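Local coordinates for protein endoglucanase (Uncultured bacterium, PDB 3X17) that probably hydrolyses internal beta-1,4-glucosidic bonds of cellulose, as a glycoside hydrolase family 9 endoglucanase carrying an N-terminal Ig-like domain, at residues A[219-222]-A[223-226]; A[181-184]-A[185-188]; A[55-59]-A[60-64]; A[418-421]-A[422-426]. All coordinates share one frame; numbering follows the deposited sequence.

How the interactions relate
From the N terminus the chain first meets interaction 3, which closes the hairpin between strands 52-57 and 63-74 in the Ig-like domain. The other three follow in series in the family 9 domain, an (alpha/alpha)6 barrel, and none nests in or crosses another. Interaction 2 turns strand 182-183 into helix 184-200. Interaction 1 begins the next helix, 221-235, beside a calcium ion; the nearest atoms of these two contacts are about 7 Å apart. Interaction 4 closes a turn after helix 396-418, on the other side of the chain's centre from both. Through Tyr422 and Gly421, it also brings the barrel against the Ig-like domain.

Interaction 1 of 4, residues A[219-222]-A[223-226]; sequences VPDI and LDEV. With CA (calcium ion), chain D.
Leu223 packs back over Val219 and Pro220 at a helix N-terminus that is built round a calcium ion. Pro220, the N-cap residue, suits a helix start, where its lack of an N-H costs nothing. Pro220 O accepts from Leu223 N, which lies above the carbonyl plane (2.9 Å, 131° at the hydrogen), and from Asp224 N, which lies in that plane. Leu223 CB meets Val219 CG1 at 3.9 Å, and the two side chains cross at about a right angle. Leu223 CG, turned anti to its own carbonyl carbon (chi1 -61°), comes to 4.1 Å from Ile222 CG2. Leu223 CD1 runs beside Pro220 CD at 4.0 Å, while CD2 borders the methyl CG2 of Ile222. Tyr198, Phe289 and Phe292 complete this apolar surrounding. With alanine in place of Leu223, CG and both methyls are gone, which would probably open a gap beside the Pro220 ring and those aromatics. On the polar side Asp221 and Asp224 suit the site by their charge, Asp207 OD1, Asn217 OD1 and the backbone O of Glu214 complete it, and Asp221 OD2 turns to Leu210 N. Val219 O holds the calcium at 2.3 Å, and Asp221 OD1 and Asp224 OD2 hold it at 2.5 Å each.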
loop_
_atom_site.group_PDB
_atom_site.type_symbol
_atom_site.label_atom_id
_atom_site.label_comp_id
_atom_site.label_asym_id
_atom_site.label_seq_id
_atom_site.Cartn_x
_atom_site.Cartn_y
_atom_site.Cartn_z
ATOM N N VAL A 219 -3.658 -9.561 21.718
ATOM C CA VAL A 219 -2.656 -9.224 20.698
ATOM C C VAL A 219 -3.227 -8.110 19.778
ATOM O O VAL A 219 -4.371 -8.186 19.331
ATOM C CB VAL A 219 -2.283 -10.489 19.874
ATOM C CG1 VAL A 219 -1.223 -10.193 18.819
ATOM C CG2 VAL A 219 -1.832 -11.665 20.806
ATOM N N PRO A 220 -2.420 -7.084 19.466
ATOM C CA PRO A 220 -2.938 -6.070 18.545
ATOM C C PRO A 220 -3.504 -6.708 17.288
ATOM O O PRO A 220 -2.874 -7.600 16.725
ATOM C CB PRO A 220 -1.691 -5.245 18.211
ATOM C CG PRO A 220 -0.841 -5.393 19.481
ATOM C CD PRO A 220 -1.003 -6.862 19.780
ATOM N N ASP A 221 -4.700 -6.291 16.888
ATOM C CA ASP A 221 -5.432 -6.920 15.800
ATOM C C ASP A 221 -4.634 -6.880 14.501
ATOM O O ASP A 221 -4.730 -7.789 13.697
ATOM C CB ASP A 221 -6.788 -6.225 15.593
ATOM C CG ASP A 221 -7.816 -6.663 16.610
ATOM O OD1 ASP A 221 -7.443 -7.445 17.501
ATOM O OD2 ASP A 221 -8.966 -6.193 16.553
ATOM N N ILE A 222 -3.898 -5.798 14.266
ATOM C CA ILE A 222 -3.090 -5.691 13.043
ATOM C C ILE A 222 -2.121 -6.870 12.984
ATOM O O ILE A 222 -1.899 -7.433 11.919
ATOM C CB ILE A 222 -2.294 -4.350 12.944
ATOM C CG1 ILE A 222 -1.611 -4.210 11.554
ATOM C CG2 ILE A 222 -1.221 -4.297 14.007
ATOM C CD1 ILE A 222 -2.581 -4.167 10.380
ATOM N N LEU A 223 -1.656 -7.335 14.147
ATOM C CA LEU A 223 -0.770 -8.511 14.209
ATOM C C LEU A 223 -1.511 -9.832 14.009
ATOM O O LEU A 223 -1.022 -10.715 13.327
ATOM C CB LEU A 223 0.035 -8.550 15.518
ATOM C CG LEU A 223 0.962 -7.344 15.740
ATOM C CD1 LEU A 223 1.820 -7.544 16.974
ATOM C CD2 LEU A 223 1.807 -7.078 14.504
ATOM N N ASP A 224 -2.736 -9.929 14.502
ATOM C CA ASP A 224 -3.589 -11.046 14.118
ATOM C C ASP A 224 -3.789 -11.088 12.610
ATOM O O ASP A 224 -3.748 -12.159 12.014
ATOM C CB ASP A 224 -4.932 -10.995 14.827
ATOM C CG ASP A 224 -4.797 -11.198 16.325
ATOM O OD1 ASP A 224 -4.076 -12.136 16.756
ATOM O OD2 ASP A 224 -5.306 -10.333 17.057
ATOM N N GLU A 225 -4.002 -9.932 11.981
ATOM C CA GLU A 225 -4.222 -9.962 10.536
ATOM C C GLU A 225 -2.954 -10.445 9.833
ATOM O O GLU A 225 -3.014 -11.323 8.971
ATOM C CB GLU A 225 -4.632 -8.605 9.976
ATOM C CG GLU A 225 -5.141 -8.715 8.516
ATOM C CD GLU A 225 -6.441 -9.528 8.433
ATOM O OE1 GLU A 225 -7.319 -9.317 9.307
ATOM O OE2 GLU A 225 -6.544 -10.416 7.557
ATOM N N VAL A 226 -1.834 -9.795 10.137
ATOM C CA VAL A 226 -0.540 -10.212 9.623
ATOM C C VAL A 226 -0.345 -11.713 9.790
ATOM O O VAL A 226 0.189 -12.372 8.907
ATOM C CB VAL A 226 0.618 -9.478 10.327
ATOM C CG1 VAL A 226 1.932 -10.227 10.115
ATOM C CG2 VAL A 226 0.715 -8.022 9.816
HETATM CA CA CA D . -6.396 -9.254 18.969
#

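Interaction 2 of 4, residues A[181-184]-A[185-188]; sequences GKYV and TTTA
The carbonyl O of Tyr183, the N-cap residue of helix 184-200, is gripped twice by Thr187. Thr187 N reaches Tyr183 O in the carbonyl plane at 3.1 Å, with 159° at the hydrogen. Thr187 OG1 donates to Tyr183 O at 3.0 Å from 43° above that plane. With OG1 anti to its carbonyl carbon (chi1 -68°), the hydroxyl leans back along the helix to reach this oxygen. Thr187 OG1 also accepts from a water, at 3.1 Å, and the water in turn accepts from Tyr183 N at 3.0 Å, so both backbone polar atoms of Tyr183 are answered. A valine at Thr187 would probably leave the water without its link to the helix and Tyr183 O with one bond fewer. Next along the helix, Val184 O takes Ala188 N at 3.0 Å. The remaining hydroxyls find partners elsewhere: Thr185 OG1 with Asp274 and Gln273, Thr186 OG1 with Asp176, and Tyr183 OH with Asp179 and Gly329 N. Threonine suits these buried places because each hydroxyl has a mate. This passage from an edge strand into a helix thus holds both aspartates of the Asp-Ala-Gly-Asp motif that marks the active site of family 9 enzymes, and probably helps to position them.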
loop_
_atom_site.group_PDB
_atom_site.type_symbol
_atom_site.label_atom_id
_atom_site.label_comp_id
_atom_site.label_asym_id
_atom_site.label_seq_id
_atom_site.Cartn_x
_atom_site.Cartn_y
_atom_site.Cartn_z
ATOM N N GLY A 181 -6.882 -15.034 -6.675
ATOM C CA GLY A 181 -5.538 -15.597 -6.602
ATOM C C GLY A 181 -4.811 -15.184 -5.332
ATOM O O GLY A 181 -5.136 -14.180 -4.713
ATOM N N LYS A 182 -3.910 -16.037 -4.867
ATOM C CA LYS A 182 -3.126 -15.743 -3.677
ATOM C C LYS A 182 -1.663 -15.870 -4.077
ATOM O O LYS A 182 -1.286 -16.784 -4.789
ATOM C CB LYS A 182 -3.459 -16.733 -2.571
ATOM C CG LYS A 182 -4.986 -16.834 -2.280
ATOM C CD LYS A 182 -5.284 -17.672 -1.043
ATOM C CE LYS A 182 -4.804 -19.111 -1.190
ATOM N NZ LYS A 182 -5.462 -20.009 -0.150
ATOM N N TYR A 183 -0.879 -14.857 -3.781
ATOM C CA TYR A 183 0.417 -14.743 -4.446
ATOM C C TYR A 183 1.446 -14.453 -3.389
ATOM O O TYR A 183 1.288 -13.513 -2.624
ATOM C CB TYR A 183 0.395 -13.575 -5.416
ATOM C CG TYR A 183 -0.651 -13.647 -6.478
ATOM C CD1 TYR A 183 -1.914 -13.118 -6.248
ATOM C CD2 TYR A 183 -0.324 -14.062 -7.774
ATOM C CE1 TYR A 183 -2.843 -13.041 -7.245
ATOM C CE2 TYR A 183 -1.251 -13.969 -8.805
ATOM C CZ TYR A 183 -2.517 -13.508 -8.527
ATOM O OH TYR A 183 -3.464 -13.445 -9.527
ATOM N N VAL A 184 2.488 -15.264 -3.320
ATOM C CA VAL A 184 3.464 -15.091 -2.258
ATOM C C VAL A 184 4.222 -13.746 -2.366
ATOM O O VAL A 184 4.654 -13.172 -1.348
ATOM C CB VAL A 184 4.470 -16.240 -2.224
ATOM C CG1 VAL A 184 5.702 -15.815 -1.404
ATOM C CG2 VAL A 184 3.838 -17.467 -1.578
ATOM N N THR A 185 4.311 -13.216 -3.582
ATOM C CA THR A 185 5.234 -12.132 -3.874
ATOM C C THR A 185 4.675 -10.830 -3.289
ATOM O O THR A 185 5.403 -10.049 -2.684
ATOM C CB THR A 185 5.482 -12.018 -5.417
ATOM O OG1 THR A 185 5.916 -13.299 -5.928
ATOM C CG2 THR A 185 6.547 -10.962 -5.731
ATOM N N THR A 186 3.356 -10.679 -3.335
ATOM C CA THR A 186 2.688 -9.526 -2.735
ATOM C C THR A 186 2.349 -9.769 -1.269
ATOM O O THR A 186 2.383 -8.838 -0.468
ATOM C CB THR A 186 1.377 -9.174 -3.493
ATOM O OG1 THR A 186 0.673 -10.388 -3.778
ATOM C CG2 THR A 186 1.669 -8.420 -4.810
ATOM N N THR A 187 1.957 -10.996 -0.931
ATOM C CA THR A 187 1.589 -11.329 0.437
ATOM C C THR A 187 2.745 -11.082 1.385
ATOM O O THR A 187 2.545 -10.545 2.470
ATOM C CB THR A 187 1.120 -12.820 0.607
ATOM O OG1 THR A 187 -0.120 -13.000 -0.071
ATOM C CG2 THR A 187 0.864 -13.175 2.123
ATOM N N ALA A 188 3.953 -11.457 0.972
ATOM C CA ALA A 188 5.116 -11.309 1.828
ATOM C C ALA A 188 5.506 -9.840 2.028
ATOM O O ALA A 188 5.665 -9.391 3.172
ATOM C CB ALA A 188 6.291 -12.161 1.309
HETATM O O HOH W 1 -2.078 -12.490 -2.462
#

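Interaction 3 of 4, residues A[55-59]-A[60-64]; sequences IVRAD and DGQVV
Ile55 and Val64 meet where strands 52-57 and 63-74 run antiparallel, the stem of a beta hairpin in the Ig-like domain. Ile55 O accepts a nearly straight bond from Val64 N (2.8 Å, 176°), and the methyls Ile55 CG2 and Val64 CG1 touch at 3.7 Å. The larger isoleucine continues inward to Phe88, Leu91 and Tyr97, as befits a core position. Val56 pairs with Val63 at a non-hydrogen-bonded site, their CG2 atoms 4.2 Å apart on the same face of the sheet; beta-branched residues suit such extended backbone. Arg57 closes the ladder, since its N donates to Gln62 O at 3.0 Å and its O accepts from Gly61 N at 3.0 Å. Gly61 has a positive phi of 91°, at which a side chain would collide with the preceding carbonyl. Ala58 faces away from residues 60-64 and touches Arg96. Asp59 and Asp60 are acids at an exposed bend, and Arg57, its chain bent at chi2 and chi3, probably offsets their nearby charges. Arg57 NH2 makes a short salt bridge to Asp60 OD2, the carboxylate turned 64° from the guanidinium plane. Arg57 NE makes a second, to the syn lone pair of Asp59 OD1 at 3.1 Å.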
loop_
_atom_site.group_PDB
_atom_site.type_symbol
_atom_site.label_atom_id
_atom_site.label_comp_id
_atom_site.label_asym_id
_atom_site.label_seq_id
_atom_site.Cartn_x
_atom_site.Cartn_y
_atom_site.Cartn_z
ATOM N N ILE A 55 -13.479 28.838 4.842
ATOM C CA ILE A 55 -13.938 27.587 5.417
ATOM C C ILE A 55 -15.154 27.894 6.262
ATOM O O ILE A 55 -15.160 28.854 7.024
ATOM C CB ILE A 55 -12.899 26.943 6.342
ATOM C CG1 ILE A 55 -11.534 26.748 5.652
ATOM C CG2 ILE A 55 -13.495 25.715 7.065
ATOM C CD1 ILE A 55 -11.571 26.118 4.267
ATOM N N VAL A 56 -16.142 27.017 6.196
ATOM C CA VAL A 56 -17.478 27.326 6.674
ATOM C C VAL A 56 -18.018 26.123 7.469
ATOM O O VAL A 56 -17.899 24.988 7.028
ATOM C CB VAL A 56 -18.390 27.602 5.468
ATOM C CG1 VAL A 56 -19.806 27.631 5.897
ATOM C CG2 VAL A 56 -18.002 28.915 4.798
ATOM N N ARG A 57 -18.575 26.356 8.651
ATOM C CA ARG A 57 -19.243 25.267 9.381
ATOM C C ARG A 57 -20.286 24.587 8.494
ATOM O O ARG A 57 -21.035 25.256 7.770
ATOM C CB ARG A 57 -19.885 25.767 10.682
ATOM C CG ARG A 57 -18.891 26.052 11.810
ATOM C CD ARG A 57 -19.279 25.344 13.108
ATOM N NE ARG A 57 -20.554 25.831 13.626
ATOM C CZ ARG A 57 -20.694 26.943 14.343
ATOM N NH1 ARG A 57 -19.632 27.673 14.663
ATOM N NH2 ARG A 57 -21.900 27.323 14.751
ATOM N N ALA A 58 -20.281 23.257 8.489
ATOM C CA ALA A 58 -21.253 22.500 7.705
ATOM C C ALA A 58 -22.681 22.851 8.108
ATOM O O ALA A 58 -23.531 23.056 7.248
ATOM C CB ALA A 58 -21.013 21.002 7.844
ATOM N N ASP A 59 -22.934 22.907 9.413
ATOM C CA ASP A 59 -24.275 23.173 9.947
ATOM C C ASP A 59 -24.834 24.579 9.633
ATOM O O ASP A 59 -25.910 24.692 9.038
ATOM C CB ASP A 59 -24.330 22.880 11.458
ATOM C CG ASP A 59 -23.254 23.619 12.242
ATOM O OD1 ASP A 59 -22.726 24.632 11.735
ATOM O OD2 ASP A 59 -22.935 23.192 13.373
ATOM N N ASP A 60 -24.075 25.630 9.981
ATOM C CA ASP A 60 -24.512 27.036 9.847
ATOM C C ASP A 60 -24.292 27.622 8.474
ATOM O O ASP A 60 -25.114 28.398 7.986
ATOM C CB ASP A 60 -23.754 27.928 10.815
ATOM C CG ASP A 60 -24.052 27.600 12.236
ATOM O OD1 ASP A 60 -24.810 26.635 12.455
ATOM O OD2 ASP A 60 -23.521 28.293 13.130
ATOM N N GLY A 61 -23.092 27.424 7.946
ATOM C CA GLY A 61 -22.590 28.311 6.911
ATOM C C GLY A 61 -21.814 29.469 7.519
ATOM O O GLY A 61 -21.348 30.353 6.807
ATOM N N GLN A 62 -21.651 29.443 8.836
ATOM C CA GLN A 62 -20.772 30.383 9.528
ATOM C C GLN A 62 -19.303 30.300 9.069
ATOM O O GLN A 62 -18.643 29.275 9.247
ATOM C CB GLN A 62 -20.859 30.152 11.031
ATOM C CG GLN A 62 -19.624 30.617 11.787
ATOM C CD GLN A 62 -19.940 31.225 13.146
ATOM O OE1 GLN A 62 -20.729 30.677 13.929
ATOM N NE2 GLN A 62 -19.293 32.348 13.449
ATOM N N VAL A 63 -18.796 31.381 8.484
ATOM C CA VAL A 63 -17.381 31.463 8.134
ATOM C C VAL A 63 -16.443 31.357 9.336
ATOM O O VAL A 63 -16.584 32.076 10.325
ATOM C CB VAL A 63 -17.062 32.729 7.355
ATOM C CG1 VAL A 63 -15.609 32.690 6.880
ATOM C CG2 VAL A 63 -18.033 32.883 6.180
ATOM N N VAL A 64 -15.503 30.421 9.266
ATOM C CA VAL A 64 -14.635 30.176 10.404
ATOM C C VAL A 64 -13.179 30.468 10.046
ATOM O O VAL A 64 -12.316 30.598 10.915
ATOM C CB VAL A 64 -14.870 28.759 10.999
ATOM C CG1 VAL A 64 -14.204 27.680 10.157
ATOM C CG2 VAL A 64 -14.426 28.693 12.443
#

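Interaction 4 of 4, residues A[418-421]-A[422-426]; sequences EQSG and YGVPI
Ser420 reaches across a type I beta turn to Val424, while Tyr422 sets off from the same turn away from residues 418-421, although Tyr422 CB still rests 3.6 Å from Gly421 C. The serine hydroxyl lies anti to the backbone N (chi1 180°), which carries it over to the far arm, where Ser420 OG donates to Val424 O at 2.7 Å from only 20° out of the carbonyl plane. The valine side chain comes up beside that bond, its CG1 3.8 Å from Ser420 OG, so a small polar tip meets a methyl and a carbonyl together. Ser420 OG also accepts from a water at 2.9 Å, and that water accepts from Tyr422 N at 2.8 Å. The same water lies in the plane of the Tyr422 ring, at its edge. The turn itself is closed by Gly423 N donating to Ser420 O at 3.0 Å, and a glycine suits Gly423's place because its phi is 96°, where a side chain would strike the preceding carbonyl. Pro425 then centres an inverse gamma turn, in which Ile426 N makes a weak bond to Val424 O. The loop follows helix 396-418. Val424 packs on Ala439 of helix 435-452 and Tyr468 of helix 456-469, whereas Tyr422 OH bonds to Asp81 and Gly421 N to Asp75, beside strands 82-87 and 63-74 of the Ig-like domain.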
loop_
_atom_site.group_PDB
_atom_site.type_symbol
_atom_site.label_atom_id
_atom_site.label_comp_id
_atom_site.label_asym_id
_atom_site.label_seq_id
_atom_site.Cartn_x
_atom_site.Cartn_y
_atom_site.Cartn_z
ATOM N N GLU A 418 8.070 18.597 -5.085
ATOM C CA GLU A 418 8.103 20.044 -5.256
ATOM C C GLU A 418 7.783 20.428 -6.692
ATOM O O GLU A 418 7.294 21.516 -6.938
ATOM C CB GLU A 418 9.465 20.610 -4.859
ATOM C CG GLU A 418 9.755 20.509 -3.362
ATOM C CD GLU A 418 10.762 21.546 -2.908
ATOM O OE1 GLU A 418 11.911 21.530 -3.416
ATOM O OE2 GLU A 418 10.388 22.379 -2.060
ATOM N N GLN A 419 8.012 19.514 -7.628
ATOM C CA GLN A 419 7.674 19.762 -9.027
ATOM C C GLN A 419 6.196 19.522 -9.350
ATOM O O GLN A 419 5.815 19.565 -10.509
ATOM C CB GLN A 419 8.547 18.909 -9.949
ATOM C CG GLN A 419 9.998 19.309 -9.919
ATOM C CD GLN A 419 10.940 18.254 -10.492
ATOM O OE1 GLN A 419 12.016 18.597 -10.974
ATOM N NE2 GLN A 419 10.567 16.974 -10.408
ATOM N N SER A 420 5.362 19.283 -8.343
ATOM C CA SER A 420 4.067 18.667 -8.598
ATOM C C SER A 420 2.943 19.415 -7.910
ATOM O O SER A 420 2.807 19.382 -6.692
ATOM C CB SER A 420 4.061 17.204 -8.154
ATOM O OG SER A 420 2.794 16.604 -8.402
ATOM N N GLY A 421 2.093 20.037 -8.703
ATOM C CA GLY A 421 1.094 20.921 -8.136
ATOM C C GLY A 421 0.208 20.208 -7.133
ATOM O O GLY A 421 -0.113 20.764 -6.100
ATOM N N TYR A 422 -0.160 18.955 -7.406
ATOM C CA TYR A 422 -1.054 18.246 -6.493
ATOM C C TYR A 422 -0.368 17.497 -5.347
ATOM O O TYR A 422 -1.045 16.791 -4.584
ATOM C CB TYR A 422 -1.956 17.288 -7.256
ATOM C CG TYR A 422 -3.010 17.974 -8.068
ATOM C CD1 TYR A 422 -4.205 18.414 -7.469
ATOM C CD2 TYR A 422 -2.822 18.204 -9.420
ATOM C CE1 TYR A 422 -5.189 19.017 -8.206
ATOM C CE2 TYR A 422 -3.799 18.840 -10.174
ATOM C CZ TYR A 422 -4.976 19.258 -9.560
ATOM O OH TYR A 422 -6.002 19.784 -10.326
ATOM N N GLY A 423 0.961 17.554 -5.275
ATOM C CA GLY A 423 1.666 16.807 -4.238
ATOM C C GLY A 423 2.207 15.447 -4.660
ATOM O O GLY A 423 3.209 15.002 -4.133
ATOM N N VAL A 424 1.559 14.798 -5.626
ATOM C CA VAL A 424 1.902 13.410 -5.979
ATOM C C VAL A 424 3.269 13.374 -6.634
ATOM O O VAL A 424 3.523 14.129 -7.559
ATOM C CB VAL A 424 0.835 12.746 -6.901
ATOM C CG1 VAL A 424 0.619 13.552 -8.174
ATOM C CG2 VAL A 424 1.259 11.312 -7.262
ATOM N N PRO A 425 4.202 12.600 -6.061
ATOM C CA PRO A 425 5.601 12.627 -6.509
ATOM C C PRO A 425 5.834 11.795 -7.755
ATOM O O PRO A 425 6.804 11.030 -7.829
ATOM C CB PRO A 425 6.376 12.061 -5.306
ATOM C CG PRO A 425 5.351 11.319 -4.496
ATOM C CD PRO A 425 3.983 11.629 -4.978
ATOM N N ILE A 426 5.021 12.048 -8.773
ATOM C CA ILE A 426 5.069 11.273 -9.995
ATOM C C ILE A 426 4.843 12.212 -11.172
ATOM O O ILE A 426 3.877 12.970 -11.187
ATOM C CB ILE A 426 3.992 10.158 -9.996
ATOM C CG1 ILE A 426 4.161 9.270 -8.750
ATOM C CG2 ILE A 426 4.102 9.330 -11.259
ATOM C CD1 ILE A 426 2.987 8.314 -8.471
HETATM O O HOH W 2 0.393 17.545 -9.707
#